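Local coordinates for protein type III secretion system effector HopBA1 (PDB 5T09) that acts as a bacterial virulence factor that the Arabidopsis resistance protein RBA1 recognises, enhancing RBA1 self-association and so triggering plant cell death, at residues D78-E83 against K184-G189; P25-R30 against S45-V50. All coordinates share one frame; numbering follows the deposited sequence.

Interaction 1: D78-E83 against K184-G189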
ATOM      1  N   ASP A  78      -1.196   6.525 -12.130  1.00 55.86           N
ATOM      2  CA  ASP A  78      -2.368   6.026 -12.834  1.00 55.18           C
ATOM      3  C   ASP A  78      -2.879   4.699 -12.291  1.00 53.33           C
ATOM      4  O   ASP A  78      -3.930   4.229 -12.741  1.00 52.80           O
ATOM      5  CB  ASP A  78      -2.053   5.864 -14.328  1.00 58.17           C
ATOM      6  CG  ASP A  78      -1.626   7.164 -14.979  1.00 63.85           C
ATOM      7  OD1 ASP A  78      -2.238   8.210 -14.679  1.00 72.71           O
ATOM      8  OD2 ASP A  78      -0.677   7.142 -15.789  1.00 72.05           O
ATOM      9  N   HIS A  79      -2.180   4.091 -11.335  1.00 49.49           N
ATOM     10  CA  HIS A  79      -2.499   2.740 -10.899  1.00 47.14           C
ATOM     11  C   HIS A  79      -2.232   2.609  -9.409  1.00 45.00           C
ATOM     12  O   HIS A  79      -1.170   3.017  -8.928  1.00 43.78           O
ATOM     13  CB  HIS A  79      -1.667   1.714 -11.674  1.00 48.27           C
ATOM     14  CG  HIS A  79      -1.969   0.295 -11.309  1.00 48.30           C
ATOM     15  ND1 HIS A  79      -0.982  -0.646 -11.110  1.00 49.87           N
ATOM     16  CD2 HIS A  79      -3.146  -0.345 -11.116  1.00 45.94           C
ATOM     17  CE1 HIS A  79      -1.538  -1.805 -10.804  1.00 48.65           C
ATOM     18  NE2 HIS A  79      -2.850  -1.650 -10.800  1.00 50.58           N
ATOM     19  N   LEU A  80      -3.198   2.038  -8.691  1.00 43.13           N
ATOM     20  CA  LEU A  80      -3.068   1.743  -7.268  1.00 38.11           C
ATOM     21  C   LEU A  80      -3.419   0.276  -7.057  1.00 41.06           C
ATOM     22  O   LEU A  80      -4.578  -0.120  -7.216  1.00 43.47           O
ATOM     23  CB  LEU A  80      -3.969   2.652  -6.431  1.00 36.44           C
ATOM     24  CG  LEU A  80      -4.059   2.335  -4.939  1.00 37.60           C
ATOM     25  CD1 LEU A  80      -2.713   2.516  -4.254  1.00 37.87           C
ATOM     26  CD2 LEU A  80      -5.123   3.208  -4.293  1.00 43.13           C
ATOM     27  N   ALA A  81      -2.422  -0.525  -6.699  1.00 38.54           N
ATOM     28  CA  ALA A  81      -2.578  -1.963  -6.519  1.00 40.74           C
ATOM     29  C   ALA A  81      -2.544  -2.267  -5.028  1.00 31.41           C
ATOM     30  O   ALA A  81      -1.583  -1.903  -4.339  1.00 34.59           O
ATOM     31  CB  ALA A  81      -1.475  -2.711  -7.264  1.00 41.58           C
ATOM     32  N   VAL A  82      -3.592  -2.923  -4.522  1.00 35.76           N
ATOM     33  CA  VAL A  82      -3.817  -3.017  -3.083  1.00 33.98           C
ATOM     34  C   VAL A  82      -3.944  -4.472  -2.652  1.00 39.06           C
ATOM     35  O   VAL A  82      -4.524  -5.302  -3.364  1.00 37.36           O
ATOM     36  CB  VAL A  82      -5.065  -2.217  -2.655  1.00 37.06           C
ATOM     37  CG1 VAL A  82      -4.952  -0.783  -3.147  1.00 37.08           C
ATOM     38  CG2 VAL A  82      -6.347  -2.875  -3.166  1.00 36.26           C
ATOM     39  N   GLU A  83      -3.413  -4.763  -1.461  1.00 31.98           N
ATOM     40  CA  GLU A  83      -3.530  -6.090  -0.864  1.00 31.30           C
ATOM     41  C   GLU A  83      -4.972  -6.432  -0.512  1.00 30.44           C
ATOM     42  O   GLU A  83      -5.329  -7.612  -0.445  1.00 38.52           O
ATOM     43  CB  GLU A  83      -2.667  -6.166   0.397  1.00 35.28           C
ATOM     44  CG  GLU A  83      -2.849  -7.447   1.209  1.00 38.28           C
ATOM     45  CD  GLU A  83      -2.091  -7.437   2.524  1.00 39.71           C
ATOM     46  OE1 GLU A  83      -1.620  -6.361   2.944  1.00 34.12           O
ATOM     47  OE2 GLU A  83      -1.979  -8.515   3.148  1.00 46.54           O
ATOM     48  N   LYS A 184       2.972   5.794 -13.585  1.00 66.72           N
ATOM     49  CA  LYS A 184       3.462   5.436 -12.264  1.00 58.92           C
ATOM     50  C   LYS A 184       2.399   4.639 -11.523  1.00 60.33           C
ATOM     51  O   LYS A 184       1.198   4.805 -11.762  1.00 58.02           O
ATOM     52  CB  LYS A 184       3.830   6.682 -11.461  1.00 62.08           C
ATOM     53  CG  LYS A 184       4.805   7.589 -12.175  1.00 70.73           C
ATOM     54  CD  LYS A 184       5.086   8.835 -11.373  1.00 75.78           C
ATOM     55  CE  LYS A 184       6.168   9.670 -12.024  1.00 75.03           C
ATOM     56  NZ  LYS A 184       6.428  10.903 -11.245  1.00 86.26           N
ATOM     57  N   SER A 185       2.853   3.772 -10.619  1.00 51.28           N
ATOM     58  CA  SER A 185       1.971   2.926  -9.832  1.00 46.93           C
ATOM     59  C   SER A 185       2.366   2.986  -8.364  1.00 48.41           C
ATOM     60  O   SER A 185       3.523   3.243  -8.024  1.00 51.57           O
ATOM     61  CB  SER A 185       2.015   1.469 -10.315  1.00 44.25           C
ATOM     62  OG  SER A 185       1.092   0.673  -9.599  1.00 59.87           O
ATOM     63  N   ILE A 186       1.381   2.757  -7.500  1.00 43.14           N
ATOM     64  CA  ILE A 186       1.601   2.589  -6.070  1.00 42.49           C
ATOM     65  C   ILE A 186       1.088   1.213  -5.681  1.00 45.38           C
ATOM     66  O   ILE A 186      -0.007   0.813  -6.096  1.00 40.10           O
ATOM     67  CB  ILE A 186       0.900   3.687  -5.247  1.00 41.16           C
ATOM     68  CG1 ILE A 186       1.542   5.044  -5.530  1.00 46.73           C
ATOM     69  CG2 ILE A 186       0.960   3.364  -3.749  1.00 41.50           C
ATOM     70  CD1 ILE A 186       0.776   6.220  -4.968  1.00 55.73           C
ATOM     71  N   VAL A 187       1.881   0.491  -4.895  1.00 41.12           N
ATOM     72  CA  VAL A 187       1.485  -0.785  -4.314  1.00 34.62           C
ATOM     73  C   VAL A 187       1.279  -0.569  -2.823  1.00 35.58           C
ATOM     74  O   VAL A 187       2.188  -0.103  -2.124  1.00 38.26           O
ATOM     75  CB  VAL A 187       2.533  -1.879  -4.581  1.00 34.73           C
ATOM     76  CG1 VAL A 187       2.256  -3.123  -3.745  1.00 35.18           C
ATOM     77  CG2 VAL A 187       2.554  -2.225  -6.058  1.00 36.01           C
ATOM     78  N   TRP A 188       0.089  -0.913  -2.339  1.00 32.20           N
ATOM     79  CA  TRP A 188      -0.324  -0.661  -0.962  1.00 30.61           C
ATOM     80  C   TRP A 188      -0.619  -2.005  -0.313  1.00 33.38           C
ATOM     81  O   TRP A 188      -1.561  -2.700  -0.711  1.00 36.66           O
ATOM     82  CB  TRP A 188      -1.542   0.264  -0.938  1.00 34.42           C
ATOM     83  CG  TRP A 188      -2.072   0.601   0.421  1.00 30.95           C
ATOM     84  CD1 TRP A 188      -1.447   0.436   1.621  1.00 39.18           C
ATOM     85  CD2 TRP A 188      -3.351   1.171   0.708  1.00 34.35           C
ATOM     86  NE1 TRP A 188      -2.261   0.875   2.641  1.00 36.41           N
ATOM     87  CE2 TRP A 188      -3.436   1.331   2.103  1.00 35.85           C
ATOM     88  CE3 TRP A 188      -4.434   1.565  -0.084  1.00 36.50           C
ATOM     89  CZ2 TRP A 188      -4.565   1.863   2.725  1.00 39.57           C
ATOM     90  CZ3 TRP A 188      -5.549   2.094   0.533  1.00 39.67           C
ATOM     91  CH2 TRP A 188      -5.609   2.233   1.923  1.00 34.40           C
ATOM     92  N   GLY A 189       0.194  -2.375   0.670  1.00 32.44           N
ATOM     93  CA  GLY A 189       0.063  -3.662   1.326  1.00 32.97           C
ATOM     94  C   GLY A 189       0.795  -3.651   2.646  1.00 33.90           C
ATOM     95  O   GLY A 189       1.506  -2.699   2.981  1.00 40.99           O
TER
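Two neighbouring parallel strands, second and third across the seven-stranded sheet of the EreA/ChaN-like alpha-beta fold, meet here, H79 to V82 pairing in register with S185 to W188. The backbone ladder follows the usual parallel pattern, in which one strand offers both N-H and C=O of every second residue: A81 N donates to I186 O at 2.8 Å, nearly straight at 171°, and A81 O accepts W188 N at 2.8 Å. H79 O takes I186 N at one end, and E83 N reaches W188 O at the other, just where the chain turns a corner.

On the face bearing L80, V82, I186 and W188, branched and aromatic groups form a buried layer; I186 and W188 pack against helix 60-74, and L80 rests on I135. In L80, chi1 of 173° and chi2 of 64° together bring CD1 to I186 CG2 at 3.8 Å and near W188 CB. V82 CG1 approaches W188 CE3 at 3.9 Å, while the indole N-H of W188 is used by D54, which suits a large ring buried with one polar atom.

The other face carries A81, whose small methyl leaves room for helix 166-179 and A173 on it. Beside it the H79 ring lies with A81 N above its centre. Its NE2 bonds S138 of the next strand, and its ND1 donates a weak, bent bond to S185 OG at 2.9 Å. That hydroxyl, turned anti to its backbone N (chi1 -176°), in turn gives a weak bond to H79 O, with OG and O 3.3 Å apart.

Interaction 2: P25-R30 against S45-V50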
ATOM      1  N   PRO A  25      19.541   3.068  -8.501  1.00 89.99           N
ATOM      2  CA  PRO A  25      19.347   4.449  -8.980  1.00 87.19           C
ATOM      3  C   PRO A  25      17.938   4.757  -9.468  1.00 84.84           C
ATOM      4  O   PRO A  25      17.621   5.939  -9.659  1.00 71.66           O
ATOM      5  CB  PRO A  25      20.367   4.573 -10.120  1.00 86.56           C
ATOM      6  CG  PRO A  25      21.415   3.574  -9.794  1.00 85.37           C
ATOM      7  CD  PRO A  25      20.699   2.426  -9.147  1.00 85.11           C
ATOM      8  N   SER A  26      17.088   3.753  -9.691  1.00 93.47           N
ATOM      9  CA  SER A  26      15.696   4.027 -10.027  1.00 86.35           C
ATOM     10  C   SER A  26      14.885   4.439  -8.806  1.00 76.92           C
ATOM     11  O   SER A  26      13.822   5.053  -8.955  1.00 69.46           O
ATOM     12  CB  SER A  26      15.057   2.802 -10.685  1.00 75.86           C
ATOM     13  OG  SER A  26      14.960   1.721  -9.775  1.00 72.37           O
ATOM     14  N   ILE A  27      15.362   4.114  -7.607  1.00 82.92           N
ATOM     15  CA  ILE A  27      14.742   4.556  -6.365  1.00 74.06           C
ATOM     16  C   ILE A  27      15.353   5.914  -6.029  1.00 80.27           C
ATOM     17  O   ILE A  27      16.498   6.002  -5.578  1.00 75.07           O
ATOM     18  CB  ILE A  27      14.947   3.544  -5.238  1.00 63.34           C
ATOM     19  CG1 ILE A  27      14.408   2.170  -5.651  1.00 57.65           C
ATOM     20  CG2 ILE A  27      14.243   4.013  -3.966  1.00 62.39           C
ATOM     21  CD1 ILE A  27      14.848   1.042  -4.748  1.00 56.56           C
ATOM     22  N   ASN A  28      14.591   6.978  -6.267  1.00 63.34           N
ATOM     23  CA  ASN A  28      15.021   8.336  -5.958  1.00 67.93           C
ATOM     24  C   ASN A  28      14.458   8.722  -4.595  1.00 61.52           C
ATOM     25  O   ASN A  28      13.238   8.798  -4.424  1.00 58.77           O
ATOM     26  CB  ASN A  28      14.557   9.317  -7.033  1.00 75.82           C
ATOM     27  CG  ASN A  28      15.219   9.068  -8.377  1.00 84.55           C
ATOM     28  OD1 ASN A  28      16.279   9.622  -8.672  1.00 90.67           O
ATOM     29  ND2 ASN A  28      14.596   8.230  -9.199  1.00 81.56           N
ATOM     30  N   VAL A  29      15.344   8.956  -3.632  1.00 67.89           N
ATOM     31  CA  VAL A  29      14.957   9.247  -2.257  1.00 72.31           C
ATOM     32  C   VAL A  29      15.200  10.734  -2.027  1.00 80.70           C
ATOM     33  O   VAL A  29      16.338  11.166  -1.816  1.00 89.03           O
ATOM     34  CB  VAL A  29      15.728   8.386  -1.250  1.00 70.09           C
ATOM     35  CG1 VAL A  29      15.245   8.667   0.168  1.00 65.20           C
ATOM     36  CG2 VAL A  29      15.570   6.908  -1.584  1.00 68.00           C
ATOM     37  N   ARG A  30      14.122  11.522  -2.064  1.00 79.45           N
ATOM     38  CA  ARG A  30      14.174  12.961  -1.835  1.00 90.12           C
ATOM     39  C   ARG A  30      13.750  13.267  -0.407  1.00101.33           C
ATOM     40  O   ARG A  30      12.732  12.729   0.051  1.00 91.42           O
ATOM     41  CB  ARG A  30      13.255  13.681  -2.820  1.00 84.14           C
ATOM     42  CG  ARG A  30      13.411  15.192  -2.839  1.00 88.98           C
ATOM     43  CD  ARG A  30      13.066  15.778  -4.206  1.00101.73           C
ATOM     44  NE  ARG A  30      13.970  15.311  -5.257  1.00107.31           N
ATOM     45  CZ  ARG A  30      14.001  15.799  -6.495  1.00127.18           C
ATOM     46  NH1 ARG A  30      13.184  16.780  -6.852  1.00137.22           N
ATOM     47  NH2 ARG A  30      14.861  15.308  -7.377  1.00134.72           N
ATOM     48  N   SER A  45       6.100  11.527  -7.265  1.00 65.42           N
ATOM     49  CA  SER A  45       6.594  12.349  -8.361  1.00 66.44           C
ATOM     50  C   SER A  45       8.017  11.969  -8.750  1.00 67.85           C
ATOM     51  O   SER A  45       8.401  12.127  -9.912  1.00 66.63           O
ATOM     52  CB  SER A  45       6.533  13.829  -7.981  1.00 66.36           C
ATOM     53  OG  SER A  45       7.011  14.641  -9.040  1.00 78.27           O
ATOM     54  N   ASP A  46       8.802  11.453  -7.805  1.00 69.45           N
ATOM     55  CA  ASP A  46      10.204  11.145  -8.053  1.00 72.06           C
ATOM     56  C   ASP A  46      10.452   9.691  -8.439  1.00 73.69           C
ATOM     57  O   ASP A  46      11.582   9.355  -8.806  1.00 66.60           O
ATOM     58  CB  ASP A  46      11.040  11.481  -6.811  1.00 78.89           C
ATOM     59  CG  ASP A  46      10.975  12.953  -6.442  1.00 84.91           C
ATOM     60  OD1 ASP A  46      10.694  13.781  -7.335  1.00 80.71           O
ATOM     61  OD2 ASP A  46      11.209  13.284  -5.260  1.00 88.97           O
ATOM     62  N   ASN A  47       9.438   8.828  -8.375  1.00 69.90           N
ATOM     63  CA  ASN A  47       9.622   7.407  -8.635  1.00 65.53           C
ATOM     64  C   ASN A  47       8.485   6.877  -9.495  1.00 63.60           C
ATOM     65  O   ASN A  47       7.340   7.326  -9.392  1.00 65.94           O
ATOM     66  CB  ASN A  47       9.682   6.595  -7.334  1.00 64.52           C
ATOM     67  CG  ASN A  47      10.952   6.838  -6.553  1.00 61.90           C
ATOM     68  OD1 ASN A  47      11.974   6.201  -6.800  1.00 68.22           O
ATOM     69  ND2 ASN A  47      10.892   7.757  -5.596  1.00 56.00           N
ATOM     70  N   ASN A  48       8.813   5.895 -10.338  1.00 62.78           N
ATOM     71  CA  ASN A  48       7.797   5.182 -11.101  1.00 55.13           C
ATOM     72  C   ASN A  48       7.031   4.177 -10.253  1.00 52.03           C
ATOM     73  O   ASN A  48       5.929   3.774 -10.643  1.00 51.43           O
ATOM     74  CB  ASN A  48       8.432   4.454 -12.288  1.00 59.17           C
ATOM     75  CG  ASN A  48       8.863   5.400 -13.389  1.00 77.17           C
ATOM     76  OD1 ASN A  48       8.284   6.473 -13.561  1.00 74.89           O
ATOM     77  ND2 ASN A  48       9.883   5.004 -14.145  1.00 87.10           N
ATOM     78  N   LEU A  49       7.580   3.767  -9.111  1.00 47.01           N
ATOM     79  CA  LEU A  49       6.931   2.781  -8.260  1.00 43.53           C
ATOM     80  C   LEU A  49       7.176   3.138  -6.804  1.00 49.09           C
ATOM     81  O   LEU A  49       8.326   3.324  -6.389  1.00 44.85           O
ATOM     82  CB  LEU A  49       7.447   1.368  -8.560  1.00 48.69           C
ATOM     83  CG  LEU A  49       6.847   0.232  -7.728  1.00 43.24           C
ATOM     84  CD1 LEU A  49       5.348   0.130  -7.944  1.00 49.35           C
ATOM     85  CD2 LEU A  49       7.520  -1.086  -8.071  1.00 50.18           C
ATOM     86  N   VAL A  50       6.090   3.235  -6.041  1.00 47.43           N
ATOM     87  CA  VAL A  50       6.133   3.522  -4.613  1.00 53.24           C
ATOM     88  C   VAL A  50       5.365   2.431  -3.885  1.00 47.20           C
ATOM     89  O   VAL A  50       4.281   2.028  -4.321  1.00 38.98           O
ATOM     90  CB  VAL A  50       5.537   4.909  -4.289  1.00 48.00           C
ATOM     91  CG1 VAL A  50       5.415   5.115  -2.781  1.00 42.32           C
ATOM     92  CG2 VAL A  50       6.388   6.010  -4.912  1.00 49.06           C
TER
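Hydrogen bonds between N47 and the backbone of N28 join the extended N-terminal segment to the loop that leads from helix 36-46 into strand 49-54. The N47 carboxamide uses both of its ends: OD1 accepts N28 N at 2.8 Å (157° at the hydrogen), and ND2 donates to N28 O at 2.8 Å, with that oxygen close to the amide plane. Asparagine suits the place because one short side chain presents a donor and an acceptor to the C=O and N-H of N28, much as a backbone peptide would. Its chi1 of -71° sets CG beside its own N and anti to its carbonyl carbon, carrying the amide across to N28; ND2 also bonds A43 O in the helix.

Charge adds a looser tie at the exposed edge. D46 OD2 lies over one face of the R30 guanidinium, 3.4 Å from NE, well out of its plane, so the attraction is electrostatic and no N-H points at the oxygen. The stronger partner of D46 is R33, whose NH2 forms a salt bridge with OD1.

By van der Waals contact D46 is the residue most covered: its CB meets N28 CB at 4.1 Å, and R30 CB and CD lie close to its OD2.

The two-ended amide grip should therefore fix the backbone at N28, and with it the local course of the segment, whereas the arginine-aspartate pairing constrains direction far less.

In the fold
Interaction 2 closes before interaction 1 opens along the chain, and their centres lie 14 Å apart. Both reach the same mixed sheet: strand 184-190 has strand 77-82 on one side and strand 49-54, which follows the loop of interaction 2, on the other. Probable backbone hydrogen bonds V187 N to V50 O and S185 N to N48 O join the two contacts directly, and K184 NZ bonds S45 O at the end of helix 36-46. Interaction 1 is thus a buried pairing of inner strands, while interaction 2 lays the N-terminal segment over the beginning of strand 209-214, at L209, tying the start of the modelled chain to the parallel core.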